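Local coordinates for protein glucose-6-phosphate 1-dehydrogenase (Mycobacterium avium, PDB 4LGV) that probably catalyses the oxidation of glucose 6-phosphate to 6-phosphogluconolactone, the step that opens the oxidative pentose phosphate pathway, at residues S289-C295 with Q445-D449. Numbering follows the deposited sequence.
Sequences SLDPEHC and QPVLD
Pro-446 lays CB and CG of its ring against the loop 289-295: CB lies 3.4 Å from the carbonyl O of Leu-290, and CG reaches CB of Ser-289 at 3.8 Å. The side chain of Pro-292 crosses that of Pro-446 at about a right angle, with CG of Pro-292 4.0 Å from CB of Pro-446 and 3.8 Å from the backbone O of Pro-446. No hydrogen bond joins the two segments; they meet by van der Waals packing of side-chain carbons and the Cys-295 sulfur, partly against backbone carbonyls. The contact lies in the C-terminal domain, where the last turn of helix 434-449 rests on the loop that leads from helix 273-284 into strand 295-300 of the large mixed sheet. In that loop OD1 of Asp-291 accepts the N-H of Glu-293, which comes in from above the carboxylate plane, and so closes an Asx turn. Next along the helix after Pro-446, Val-447 pushes CG2, anti to its carbonyl carbon, between Leu-290 and Cys-295. There it touches CD1 of Leu-290 at 4.0 Å and SG of Cys-295 at 3.7 Å, while CG1 lies 3.9 Å from the same sulfur. Strand 318-323 also touches both loop residues, Leu-321 against Leu-290 and Val-319 against Cys-295.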
loop_
_atom_site.group_PDB
_atom_site.type_symbol
_atom_site.label_atom_id
_atom_site.label_comp_id
_atom_site.label_asym_id
_atom_site.label_seq_id
_atom_site.Cartn_x
_atom_site.Cartn_y
_atom_site.Cartn_z
ATOM N N SER A 289 15.713 23.486 -8.203
ATOM C CA SER A 289 15.787 24.367 -9.345
ATOM C C SER A 289 16.053 23.586 -10.637
ATOM O O SER A 289 16.692 22.559 -10.624
ATOM C CB SER A 289 16.842 25.444 -9.088
ATOM O OG SER A 289 18.102 24.858 -8.854
ATOM N N LEU A 290 15.557 24.108 -11.744
ATOM C CA LEU A 290 15.733 23.426 -13.029
ATOM C C LEU A 290 17.215 23.283 -13.411
ATOM O O LEU A 290 18.029 24.181 -13.132
ATOM C CB LEU A 290 15.012 24.169 -14.140
ATOM C CG LEU A 290 13.515 24.318 -14.037
ATOM C CD1 LEU A 290 13.021 25.145 -15.185
ATOM C CD2 LEU A 290 12.866 22.957 -14.064
ATOM N N ASP A 291 17.520 22.142 -14.046
ATOM C CA ASP A 291 18.786 21.888 -14.730
ATOM C C ASP A 291 18.743 22.429 -16.193
ATOM O O ASP A 291 18.076 21.866 -17.055
ATOM C CB ASP A 291 19.064 20.391 -14.759
ATOM C CG ASP A 291 20.464 20.061 -15.295
ATOM O OD1 ASP A 291 21.132 20.968 -15.849
ATOM O OD2 ASP A 291 20.901 18.910 -15.106
ATOM N N PRO A 292 19.477 23.513 -16.495
ATOM C CA PRO A 292 19.465 24.092 -17.873
ATOM C C PRO A 292 19.859 23.102 -18.989
ATOM O O PRO A 292 19.470 23.310 -20.116
ATOM C CB PRO A 292 20.494 25.244 -17.799
ATOM C CG PRO A 292 20.628 25.528 -16.342
ATOM C CD PRO A 292 20.446 24.195 -15.640
ATOM N N GLU A 293 20.620 22.052 -18.655
ATOM C CA GLU A 293 21.019 21.021 -19.619
ATOM C C GLU A 293 19.872 20.116 -19.965
ATOM O O GLU A 293 19.930 19.389 -20.932
ATOM C CB GLU A 293 22.175 20.147 -19.092
ATOM C CG GLU A 293 23.388 20.898 -18.536
ATOM C CD GLU A 293 24.041 21.839 -19.532
ATOM O OE1 GLU A 293 23.871 21.621 -20.755
ATOM O OE2 GLU A 293 24.724 22.801 -19.089
ATOM N N HIS A 294 18.830 20.125 -19.151
ATOM C CA HIS A 294 17.646 19.316 -19.439
ATOM C C HIS A 294 16.478 20.223 -19.882
ATOM O O HIS A 294 15.300 19.903 -19.629
ATOM C CB HIS A 294 17.268 18.480 -18.196
ATOM C CG HIS A 294 18.234 17.374 -17.886
ATOM N ND1 HIS A 294 18.881 16.631 -18.859
ATOM C CD2 HIS A 294 18.698 16.921 -16.699
ATOM C CE1 HIS A 294 19.695 15.765 -18.279
ATOM N NE2 HIS A 294 19.607 15.926 -16.969
ATOM N N CYS A 295 16.832 21.373 -20.457
ATOM C CA CYS A 295 15.869 22.332 -20.919
ATOM C C CYS A 295 16.136 22.667 -22.396
ATOM O O CYS A 295 17.243 23.039 -22.767
ATOM C CB CYS A 295 15.909 23.590 -20.066
ATOM S SG CYS A 295 14.709 24.856 -20.588
ATOM N N GLN A 445 14.806 30.151 -12.359
ATOM C CA GLN A 445 15.907 31.106 -12.548
ATOM C C GLN A 445 17.109 30.578 -13.369
ATOM O O GLN A 445 17.643 31.295 -14.166
ATOM C CB GLN A 445 16.366 31.640 -11.194
ATOM C CG GLN A 445 17.299 32.817 -11.320
ATOM C CD GLN A 445 16.566 33.962 -11.978
ATOM O OE1 GLN A 445 17.106 34.608 -12.855
ATOM N NE2 GLN A 445 15.274 34.131 -11.656
ATOM N N PRO A 446 17.529 29.323 -13.162
ATOM C CA PRO A 446 18.759 28.882 -13.817
ATOM C C PRO A 446 18.609 28.845 -15.316
ATOM O O PRO A 446 19.559 29.145 -16.038
ATOM C CB PRO A 446 18.974 27.473 -13.270
ATOM C CG PRO A 446 18.354 27.515 -11.923
ATOM C CD PRO A 446 17.142 28.417 -12.061
ATOM N N VAL A 447 17.408 28.532 -15.777
ATOM C CA VAL A 447 17.099 28.574 -17.209
ATOM C C VAL A 447 17.063 30.007 -17.759
ATOM O O VAL A 447 17.418 30.255 -18.923
ATOM C CB VAL A 447 15.773 27.828 -17.463
ATOM C CG1 VAL A 447 15.148 28.224 -18.774
ATOM C CG2 VAL A 447 16.033 26.343 -17.446
ATOM N N LEU A 448 16.654 30.966 -16.937
ATOM C CA LEU A 448 16.689 32.367 -17.350
ATOM C C LEU A 448 18.119 32.869 -17.444
ATOM O O LEU A 448 18.443 33.663 -18.312
ATOM C CB LEU A 448 15.915 33.252 -16.369
ATOM C CG LEU A 448 14.443 32.878 -16.080
ATOM C CD1 LEU A 448 13.845 33.870 -15.085
ATOM C CD2 LEU A 448 13.608 32.802 -17.357
ATOM N N ASP A 449 18.950 32.446 -16.491
ATOM C CA ASP A 449 20.331 32.910 -16.389
ATOM C C ASP A 449 21.200 32.276 -17.447
ATOM O O ASP A 449 22.031 32.937 -17.985
ATOM C CB ASP A 449 20.935 32.587 -15.001
ATOM C CG ASP A 449 20.421 33.510 -13.895
ATOM O OD1 ASP A 449 19.872 34.572 -14.202
ATOM O OD2 ASP A 449 20.584 33.174 -12.711
#